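Local coordinates for chromosome-partitioning protein ParB (Caulobacter vibrioides NA1000, PDB 6S6H) that binds the centromeric parS DNA site and takes part in chromosome partition, its DNA-binding domain alone being present here, at residues 19-24 / 68-73; 79-84 / 104-109. One frame throughout, in Å; residues are numbered along the deposited sequence.

How the contacts relate
After helix 4-11 the chain enters helix 20-34 and passes through helices 38-45 and 49-57 before reaching helix 63-71. There contact 1 closes a loop of 43 residues, about three-quarters helical, by setting the start of helix 20-34 against the end of helix 63-71. Helix 76-81 follows directly, and contact 2 closes a shorter loop of 19 residues by joining its C-terminal end to helix 102-110 beside the DNA. The two loops lie in series, neither enclosing nor crossing the other. The centres of the two contacts are about 16 Å apart, yet the contacts touch where L69 CD1 packs on A79 CB at 3.8 Å, an apolar pair between the surface contact and the buried one.

Contact 1. Residues 19-24 / 68-73; sequences NVLEEA and YLVSGE
N19 opens the contact at the foot of helix 20-34, where its amide ND2 lies 4.0 Å from the methyl CG2 of V70. Asparagine suits this N-cap position: OD1 accepts from E22 N at 2.9 Å (155° at the hydrogen), and E22 OE1 in return receives N19 N, completing a capping box. CG of N19 stands between its own N and carbonyl carbon (chi1 69°), which turns OD1 back over the first turn while ND2 faces V70. V20 follows, its CG1 4.2 Å from L69 CD1, the two side chains crossing at about a right angle; its compact branches also rest on L58. L21 meets both partners from one forked end. L21 CD2 comes within 4.0 Å of L69 CD1, L21 CD1 lies 4.1 Å from V70 CG2, and L58 lies against the same leucine. L69 CD1 is thus shared by V20 and L21. The contact joins two helix ends at the surface of the ParB helix-turn-helix DNA-binding domain. With no hydrogen bond between the segments and only 205 Å² buried, the join depends on dispersion and on partly shielding methyl groups from water, while the capping box gives E22 N and N19 N side-chain acceptors within their own turn.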
ATOM      1  N   ASN B  19     -12.337  -5.087   1.455  1.00 47.80           N
ATOM      2  CA  ASN B  19     -11.681  -4.026   2.259  1.00 46.24           C
ATOM      3  C   ASN B  19     -10.836  -4.722   3.336  1.00 45.39           C
ATOM      4  O   ASN B  19     -11.010  -5.935   3.536  1.00 45.14           O
ATOM      5  CB  ASN B  19     -12.694  -3.005   2.794  1.00 45.89           C
ATOM      6  CG  ASN B  19     -13.627  -3.546   3.856  1.00 45.85           C
ATOM      7  OD1 ASN B  19     -13.219  -4.301   4.735  1.00 45.51           O
ATOM      8  ND2 ASN B  19     -14.882  -3.134   3.804  1.00 46.04           N
ATOM      9  N   VAL B  20      -9.940  -3.984   3.989  1.00 44.78           N
ATOM     10  CA  VAL B  20      -8.905  -4.546   4.908  1.00 44.20           C
ATOM     11  C   VAL B  20      -9.576  -5.336   6.044  1.00 43.27           C
ATOM     12  O   VAL B  20      -9.006  -6.367   6.446  1.00 43.29           O
ATOM     13  CB  VAL B  20      -7.971  -3.442   5.441  1.00 44.23           C
ATOM     14  CG1 VAL B  20      -8.690  -2.474   6.368  1.00 44.44           C
ATOM     15  CG2 VAL B  20      -6.744  -4.027   6.123  1.00 44.26           C
ATOM     16  N   LEU B  21     -10.730  -4.878   6.546  1.00 42.63           N
ATOM     17  CA  LEU B  21     -11.438  -5.511   7.695  1.00 42.32           C
ATOM     18  C   LEU B  21     -12.116  -6.815   7.252  1.00 42.20           C
ATOM     19  O   LEU B  21     -12.183  -7.750   8.076  1.00 41.67           O
ATOM     20  CB  LEU B  21     -12.458  -4.528   8.278  1.00 42.48           C
ATOM     21  CG  LEU B  21     -11.863  -3.319   8.998  1.00 42.76           C
ATOM     22  CD1 LEU B  21     -12.957  -2.348   9.416  1.00 43.23           C
ATOM     23  CD2 LEU B  21     -11.038  -3.747  10.205  1.00 42.74           C
ATOM     24  N   GLU B  22     -12.609  -6.874   6.013  1.00 42.41           N
ATOM     25  CA  GLU B  22     -13.215  -8.096   5.422  1.00 43.50           C
ATOM     26  C   GLU B  22     -12.120  -9.156   5.241  1.00 44.02           C
ATOM     27  O   GLU B  22     -12.404 -10.346   5.493  1.00 43.60           O
ATOM     28  CB  GLU B  22     -13.923  -7.768   4.105  1.00 43.68           C
ATOM     29  CG  GLU B  22     -15.226  -7.010   4.303  1.00 43.81           C
ATOM     30  CD  GLU B  22     -15.821  -6.408   3.043  1.00 43.91           C
ATOM     31  OE1 GLU B  22     -15.088  -6.274   2.049  1.00 44.04           O
ATOM     32  OE2 GLU B  22     -17.014  -6.063   3.063  1.00 44.14           O
ATOM     33  N   GLU B  23     -10.916  -8.736   4.838  1.00 44.60           N
ATOM     34  CA  GLU B  23      -9.725  -9.618   4.695  1.00 45.64           C
ATOM     35  C   GLU B  23      -9.325 -10.159   6.070  1.00 45.67           C
ATOM     36  O   GLU B  23      -9.013 -11.363   6.162  1.00 46.08           O
ATOM     37  CB  GLU B  23      -8.554  -8.866   4.062  1.00 46.60           C
ATOM     38  CG  GLU B  23      -8.791  -8.510   2.607  1.00 47.97           C
ATOM     39  CD  GLU B  23      -7.579  -7.971   1.869  1.00 48.83           C
ATOM     40  OE1 GLU B  23      -7.753  -7.504   0.722  1.00 49.09           O
ATOM     41  OE2 GLU B  23      -6.473  -8.023   2.443  1.00 49.47           O
ATOM     42  N   ALA B  24      -9.331  -9.297   7.090  1.00 45.20           N
ATOM     43  CA  ALA B  24      -8.987  -9.631   8.493  1.00 44.67           C
ATOM     44  C   ALA B  24      -9.899 -10.752   9.005  1.00 44.96           C
ATOM     45  O   ALA B  24      -9.367 -11.802   9.425  1.00 45.65           O
ATOM     46  CB  ALA B  24      -9.100  -8.399   9.355  1.00 44.59           C
ATOM     47  N   TYR B  68     -14.506   4.480   9.955  1.00 48.93           N
ATOM     48  CA  TYR B  68     -13.574   5.403   9.252  1.00 48.90           C
ATOM     49  C   TYR B  68     -12.771   4.626   8.200  1.00 48.42           C
ATOM     50  O   TYR B  68     -12.578   5.170   7.096  1.00 48.95           O
ATOM     51  CB  TYR B  68     -12.647   6.131  10.232  1.00 49.03           C
ATOM     52  CG  TYR B  68     -13.331   7.091  11.175  1.00 49.69           C
ATOM     53  CD1 TYR B  68     -14.272   8.004  10.722  1.00 50.28           C
ATOM     54  CD2 TYR B  68     -13.016   7.110  12.523  1.00 49.69           C
ATOM     55  CE1 TYR B  68     -14.899   8.889  11.585  1.00 50.99           C
ATOM     56  CE2 TYR B  68     -13.630   7.990  13.400  1.00 50.53           C
ATOM     57  CZ  TYR B  68     -14.575   8.884  12.929  1.00 51.18           C
ATOM     58  OH  TYR B  68     -15.182   9.754  13.787  1.00 52.14           O
ATOM     59  N   LEU B  69     -12.323   3.406   8.527  1.00 47.92           N
ATOM     60  CA  LEU B  69     -11.573   2.510   7.601  1.00 47.99           C
ATOM     61  C   LEU B  69     -12.437   2.181   6.379  1.00 48.77           C
ATOM     62  O   LEU B  69     -11.942   2.337   5.248  1.00 49.18           O
ATOM     63  CB  LEU B  69     -11.176   1.219   8.325  1.00 47.67           C
ATOM     64  CG  LEU B  69      -9.806   1.228   8.999  1.00 47.83           C
ATOM     65  CD1 LEU B  69      -9.541  -0.099   9.696  1.00 47.42           C
ATOM     66  CD2 LEU B  69      -8.704   1.529   7.990  1.00 48.27           C
ATOM     67  N   VAL B  70     -13.671   1.724   6.612  1.00 49.53           N
ATOM     68  CA  VAL B  70     -14.636   1.312   5.548  1.00 50.26           C
ATOM     69  C   VAL B  70     -14.941   2.518   4.651  1.00 50.74           C
ATOM     70  O   VAL B  70     -14.983   2.329   3.418  1.00 51.36           O
ATOM     71  CB  VAL B  70     -15.919   0.711   6.154  1.00 50.43           C
ATOM     72  CG1 VAL B  70     -17.035   0.588   5.124  1.00 50.70           C
ATOM     73  CG2 VAL B  70     -15.642  -0.632   6.812  1.00 50.02           C
ATOM     74  N   SER B  71     -15.141   3.700   5.247  1.00 50.91           N
ATOM     75  CA  SER B  71     -15.515   4.958   4.546  1.00 51.45           C
ATOM     76  C   SER B  71     -14.296   5.559   3.834  1.00 50.94           C
ATOM     77  O   SER B  71     -14.501   6.303   2.855  1.00 52.15           O
ATOM     78  CB  SER B  71     -16.146   5.947   5.497  1.00 52.41           C
ATOM     79  OG  SER B  71     -15.210   6.396   6.464  1.00 52.88           O
ATOM     80  N   GLY B  72     -13.081   5.252   4.306  1.00 49.55           N
ATOM     81  CA  GLY B  72     -11.813   5.701   3.699  1.00 48.81           C
ATOM     82  C   GLY B  72     -11.332   7.025   4.269  1.00 48.95           C
ATOM     83  O   GLY B  72     -10.403   7.609   3.686  1.00 48.94           O
ATOM     84  N   GLU B  73     -11.933   7.487   5.370  1.00 49.23           N
ATOM     85  CA  GLU B  73     -11.490   8.694   6.121  1.00 49.58           C
ATOM     86  C   GLU B  73     -10.135   8.408   6.784  1.00 48.19           C
ATOM     87  O   GLU B  73      -9.357   9.362   6.952  1.00 48.69           O
ATOM     88  CB  GLU B  73     -12.549   9.111   7.143  1.00 51.00           C
ATOM     89  CG  GLU B  73     -13.693   9.897   6.526  1.00 52.58           C
ATOM     90  CD  GLU B  73     -14.922  10.036   7.409  1.00 53.93           C
ATOM     91  OE1 GLU B  73     -14.965  10.982   8.225  1.00 55.57           O
ATOM     92  OE2 GLU B  73     -15.832   9.190   7.282  1.00 54.50           O
TER

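Contact 2. Residues 79-84 / 104-109; sequences ARAIAA and ETEALA. With nucleotides of chain C; nucleotides of chain D.
E106 OE2 is gripped from several sides: a water donates to it at 2.8 Å, R103 forms a salt bridge with it, and a cytosine N4 donates to it. The same water accepts from R80 NH2, bridging charges too far apart for a salt bridge. A carboxylate suits the place because it can accept from base and water while pairing with R103; the C7 methyl of DT7 of chain D packs against OE2 of E106 at 3.5 Å. R80 reads the guanine of DG13 of chain C, NH2 of R80 donating to O6 at 2.8 Å and NH1 to N7 at 3.0 Å, a bidentate pair characteristic of arginine recognising guanine in the major groove. CG of R80 lies anti to the backbone N (chi1 -172°) and the chain bends at chi3 (67°), carrying CD past the C7 methyl of DT6 of chain D. Behind this polar front, the small A81 lets the helices come close: A81 CB meets T105 CG2 at 3.9 Å, and A81 O lies 3.3 Å from A109 CB. I82 CG2 touches T105 CG2 at 3.8 Å, while T105 OG1 turns to S101 O. Helix 88-98 backs the join through L91 and I95 against I82, and helix 49-57 flanks R80 with N54 and R57, setting the end of helix 76-81 among three other helices.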
ATOM      1  N   ALA B  79      -4.997   3.521  11.211  1.00 40.82           N
ATOM      2  CA  ALA B  79      -5.775   2.686  12.156  1.00 40.86           C
ATOM      3  C   ALA B  79      -4.833   1.836  13.017  1.00 41.30           C
ATOM      4  O   ALA B  79      -5.000   1.837  14.257  1.00 41.89           O
ATOM      5  CB  ALA B  79      -6.746   1.822  11.392  1.00 40.51           C
ATOM      6  N   ARG B  80      -3.888   1.134  12.385  1.00 41.10           N
ATOM      7  CA  ARG B  80      -2.902   0.250  13.065  1.00 41.00           C
ATOM      8  C   ARG B  80      -2.049   1.080  14.036  1.00 42.03           C
ATOM      9  O   ARG B  80      -1.804   0.605  15.163  1.00 42.15           O
ATOM     10  CB  ARG B  80      -2.023  -0.445  12.024  1.00 40.66           C
ATOM     11  CG  ARG B  80      -1.111  -1.526  12.584  1.00 40.61           C
ATOM     12  CD  ARG B  80      -0.118  -1.966  11.527  1.00 40.54           C
ATOM     13  NE  ARG B  80       0.822  -0.901  11.205  1.00 40.92           N
ATOM     14  CZ  ARG B  80       1.501  -0.784  10.063  1.00 40.92           C
ATOM     15  NH1 ARG B  80       1.345  -1.664   9.088  1.00 40.52           N
ATOM     16  NH2 ARG B  80       2.331   0.233   9.900  1.00 41.32           N
ATOM     17  N   ALA B  81      -1.642   2.286  13.622  1.00 42.86           N
ATOM     18  CA  ALA B  81      -0.751   3.195  14.383  1.00 43.90           C
ATOM     19  C   ALA B  81      -1.391   3.607  15.717  1.00 44.59           C
ATOM     20  O   ALA B  81      -0.626   3.948  16.631  1.00 45.40           O
ATOM     21  CB  ALA B  81      -0.403   4.401  13.541  1.00 44.26           C
ATOM     22  N   ILE B  82      -2.725   3.574  15.827  1.00 45.24           N
ATOM     23  CA  ILE B  82      -3.488   4.020  17.035  1.00 46.36           C
ATOM     24  C   ILE B  82      -4.186   2.827  17.709  1.00 46.51           C
ATOM     25  O   ILE B  82      -4.964   3.073  18.660  1.00 46.97           O
ATOM     26  CB  ILE B  82      -4.501   5.123  16.663  1.00 46.79           C
ATOM     27  CG1 ILE B  82      -5.591   4.621  15.710  1.00 46.32           C
ATOM     28  CG2 ILE B  82      -3.783   6.339  16.107  1.00 47.15           C
ATOM     29  CD1 ILE B  82      -6.730   5.596  15.517  1.00 46.87           C
ATOM     30  N   ALA B  83      -3.920   1.594  17.256  1.00 46.58           N
ATOM     31  CA  ALA B  83      -4.644   0.361  17.666  1.00 46.57           C
ATOM     32  C   ALA B  83      -4.390   0.038  19.146  1.00 47.56           C
ATOM     33  O   ALA B  83      -5.323  -0.464  19.801  1.00 47.45           O
ATOM     34  CB  ALA B  83      -4.246  -0.799  16.784  1.00 45.82           C
ATOM     35  N   ALA B  84      -3.176   0.308  19.644  1.00 48.62           N
ATOM     36  CA  ALA B  84      -2.729   0.013  21.027  1.00 49.19           C
ATOM     37  C   ALA B  84      -2.735   1.289  21.876  1.00 50.28           C
ATOM     38  O   ALA B  84      -1.956   1.350  22.838  1.00 51.16           O
ATOM     39  CB  ALA B  84      -1.354  -0.610  20.994  1.00 48.93           C
ATOM     40  N   GLU B 104       3.256  11.026  10.882  1.00 45.74           N
ATOM     41  CA  GLU B 104       2.829  12.022  11.904  1.00 47.07           C
ATOM     42  C   GLU B 104       1.948  11.326  12.947  1.00 46.83           C
ATOM     43  O   GLU B 104       2.089  11.639  14.145  1.00 47.29           O
ATOM     44  CB  GLU B 104       2.102  13.195  11.242  1.00 47.96           C
ATOM     45  CG  GLU B 104       3.038  14.152  10.521  1.00 49.15           C
ATOM     46  CD  GLU B 104       2.359  15.238   9.705  1.00 50.02           C
ATOM     47  OE1 GLU B 104       1.271  14.970   9.163  1.00 49.49           O
ATOM     48  OE2 GLU B 104       2.922  16.352   9.615  1.00 51.57           O
ATOM     49  N   THR B 105       1.081  10.409  12.505  1.00 46.36           N
ATOM     50  CA  THR B 105       0.154   9.634  13.371  1.00 46.10           C
ATOM     51  C   THR B 105       0.965   8.750  14.329  1.00 46.37           C
ATOM     52  O   THR B 105       0.602   8.690  15.514  1.00 46.63           O
ATOM     53  CB  THR B 105      -0.837   8.826  12.522  1.00 45.28           C
ATOM     54  OG1 THR B 105      -1.557   9.753  11.709  1.00 45.55           O
ATOM     55  CG2 THR B 105      -1.804   8.007  13.349  1.00 44.74           C
ATOM     56  N   GLU B 106       2.016   8.090  13.833  1.00 46.76           N
ATOM     57  CA  GLU B 106       2.948   7.259  14.644  1.00 46.85           C
ATOM     58  C   GLU B 106       3.588   8.123  15.739  1.00 48.79           C
ATOM     59  O   GLU B 106       3.724   7.623  16.871  1.00 49.16           O
ATOM     60  CB  GLU B 106       4.011   6.618  13.749  1.00 46.15           C
ATOM     61  CG  GLU B 106       3.466   5.470  12.917  1.00 44.94           C
ATOM     62  CD  GLU B 106       4.311   5.061  11.723  1.00 44.44           C
ATOM     63  OE1 GLU B 106       5.418   5.615  11.548  1.00 44.57           O
ATOM     64  OE2 GLU B 106       3.853   4.184  10.966  1.00 43.13           O
ATOM     65  N   ALA B 107       3.957   9.367  15.412  1.00 50.42           N
ATOM     66  CA  ALA B 107       4.560  10.350  16.345  1.00 52.33           C
ATOM     67  C   ALA B 107       3.550  10.702  17.441  1.00 53.24           C
ATOM     68  O   ALA B 107       3.947  10.733  18.622  1.00 53.61           O
ATOM     69  CB  ALA B 107       5.022  11.574  15.592  1.00 53.24           C
ATOM     70  N   LEU B 108       2.293  10.939  17.061  1.00 54.20           N
ATOM     71  CA  LEU B 108       1.185  11.264  18.000  1.00 55.51           C
ATOM     72  C   LEU B 108       1.024  10.119  19.007  1.00 56.34           C
ATOM     73  O   LEU B 108       0.900  10.412  20.213  1.00 57.35           O
ATOM     74  CB  LEU B 108      -0.098  11.491  17.195  1.00 55.27           C
ATOM     75  CG  LEU B 108      -1.346  11.855  17.997  1.00 55.66           C
ATOM     76  CD1 LEU B 108      -1.122  13.112  18.823  1.00 57.15           C
ATOM     77  CD2 LEU B 108      -2.538  12.033  17.070  1.00 55.64           C
ATOM     78  N   ALA B 109       1.050   8.871  18.520  1.00 56.73           N
ATOM     79  CA  ALA B 109       0.822   7.628  19.295  1.00 57.36           C
ATOM     80  C   ALA B 109       1.920   7.442  20.349  1.00 59.12           C
ATOM     81  O   ALA B 109       1.575   7.112  21.494  1.00 59.09           O
ATOM     82  CB  ALA B 109       0.752   6.446  18.360  1.00 56.18           C
TER
ATOM     83  P    DG C  13      -0.251  -4.113   1.584  1.00 37.70           P
ATOM     84  OP1  DG C  13      -0.539  -4.800   0.297  1.00 37.95           O
ATOM     85  OP2  DG C  13      -1.277  -4.084   2.659  1.00 38.27           O
ATOM     86  O5'  DG C  13       1.099  -4.727   2.164  1.00 38.72           O
ATOM     87  C5'  DG C  13       2.237  -4.890   1.298  1.00 38.73           C
ATOM     88  C4'  DG C  13       3.501  -5.057   2.110  1.00 39.12           C
ATOM     89  O4'  DG C  13       3.701  -3.908   2.964  1.00 38.26           O
ATOM     90  C3'  DG C  13       3.534  -6.286   3.024  1.00 40.20           C
ATOM     91  O3'  DG C  13       4.698  -7.029   2.642  1.00 42.23           O
ATOM     92  C2'  DG C  13       3.552  -5.701   4.430  1.00 39.65           C
ATOM     93  C1'  DG C  13       4.213  -4.357   4.206  1.00 39.14           C
ATOM     94  N9   DG C  13       3.957  -3.311   5.194  1.00 38.25           N
ATOM     95  C8   DG C  13       2.742  -2.945   5.720  1.00 37.81           C
ATOM     96  N7   DG C  13       2.824  -1.936   6.545  1.00 37.36           N
ATOM     97  C5   DG C  13       4.171  -1.601   6.548  1.00 37.75           C
ATOM     98  C6   DG C  13       4.866  -0.582   7.254  1.00 37.64           C
ATOM     99  O6   DG C  13       4.414   0.256   8.045  1.00 37.48           O
ATOM    100  N1   DG C  13       6.227  -0.596   6.964  1.00 37.91           N
ATOM    101  C2   DG C  13       6.843  -1.479   6.110  1.00 38.18           C
ATOM    102  N2   DG C  13       8.167  -1.335   5.965  1.00 39.08           N
ATOM    103  N3   DG C  13       6.207  -2.428   5.441  1.00 38.32           N
ATOM    104  C4   DG C  13       4.883  -2.433   5.708  1.00 38.20           C
TER
ATOM    105  P    DT D   6       2.159  -0.096  19.418  1.00 46.91           P
ATOM    106  OP1  DT D   6       1.951   0.842  20.553  1.00 48.22           O
ATOM    107  OP2  DT D   6       1.183  -0.126  18.292  1.00 45.57           O
ATOM    108  O5'  DT D   6       3.610   0.170  18.817  1.00 45.44           O
ATOM    109  C5'  DT D   6       4.778   0.021  19.639  1.00 46.16           C
ATOM    110  C4'  DT D   6       6.030   0.206  18.815  1.00 45.14           C
ATOM    111  O4'  DT D   6       6.144  -0.880  17.868  1.00 43.50           O
ATOM    112  C3'  DT D   6       6.088   1.499  17.999  1.00 45.07           C
ATOM    113  O3'  DT D   6       7.362   2.118  18.215  1.00 46.34           O
ATOM    114  C2'  DT D   6       5.869   1.039  16.565  1.00 43.04           C
ATOM    115  C1'  DT D   6       6.433  -0.373  16.578  1.00 42.50           C
ATOM    116  N1   DT D   6       5.867  -1.315  15.586  1.00 40.89           N
ATOM    117  C2   DT D   6       6.738  -2.105  14.866  1.00 40.44           C
ATOM    118  O2   DT D   6       7.950  -2.044  14.986  1.00 40.88           O
ATOM    119  N3   DT D   6       6.131  -2.971  13.988  1.00 39.34           N
ATOM    120  C4   DT D   6       4.774  -3.133  13.778  1.00 38.93           C
ATOM    121  O4   DT D   6       4.375  -3.955  12.958  1.00 38.61           O
ATOM    122  C5   DT D   6       3.920  -2.282  14.575  1.00 39.16           C
ATOM    123  C7   DT D   6       2.437  -2.385  14.413  1.00 39.00           C
ATOM    124  C6   DT D   6       4.501  -1.431  15.432  1.00 40.25           C
ATOM    125  P    DT D   7       7.705   3.539  17.568  1.00 46.80           P
ATOM    126  OP1  DT D   7       8.508   4.300  18.552  1.00 49.03           O
ATOM    127  OP2  DT D   7       6.445   4.133  17.039  1.00 46.39           O
ATOM    128  O5'  DT D   7       8.648   3.141  16.344  1.00 46.19           O
ATOM    129  C5'  DT D   7       9.725   2.205  16.548  1.00 46.50           C
ATOM    130  C4'  DT D   7      10.596   2.078  15.319  1.00 46.09           C
ATOM    131  O4'  DT D   7      10.025   1.123  14.396  1.00 43.72           O
ATOM    132  C3'  DT D   7      10.825   3.353  14.511  1.00 46.78           C
ATOM    133  O3'  DT D   7      12.194   3.347  14.075  1.00 48.70           O
ATOM    134  C2'  DT D   7       9.795   3.251  13.397  1.00 44.17           C
ATOM    135  C1'  DT D   7       9.690   1.746  13.165  1.00 42.63           C
ATOM    136  N1   DT D   7       8.372   1.219  12.749  1.00 40.45           N
ATOM    137  C2   DT D   7       8.360   0.112  11.929  1.00 39.16           C
ATOM    138  O2   DT D   7       9.374  -0.408  11.496  1.00 39.32           O
ATOM    139  N3   DT D   7       7.107  -0.356  11.618  1.00 38.40           N
ATOM    140  C4   DT D   7       5.896   0.152  12.046  1.00 38.38           C
ATOM    141  O4   DT D   7       4.849  -0.380  11.687  1.00 38.31           O
ATOM    142  C5   DT D   7       5.983   1.303  12.916  1.00 39.30           C
ATOM    143  C7   DT D   7       4.720   1.919  13.431  1.00 39.61           C
ATOM    144  C6   DT D   7       7.200   1.765  13.230  1.00 40.36           C
TER
HETATM  145  O   HOH W   1       1.578   2.559  11.184  1.00 32.70           O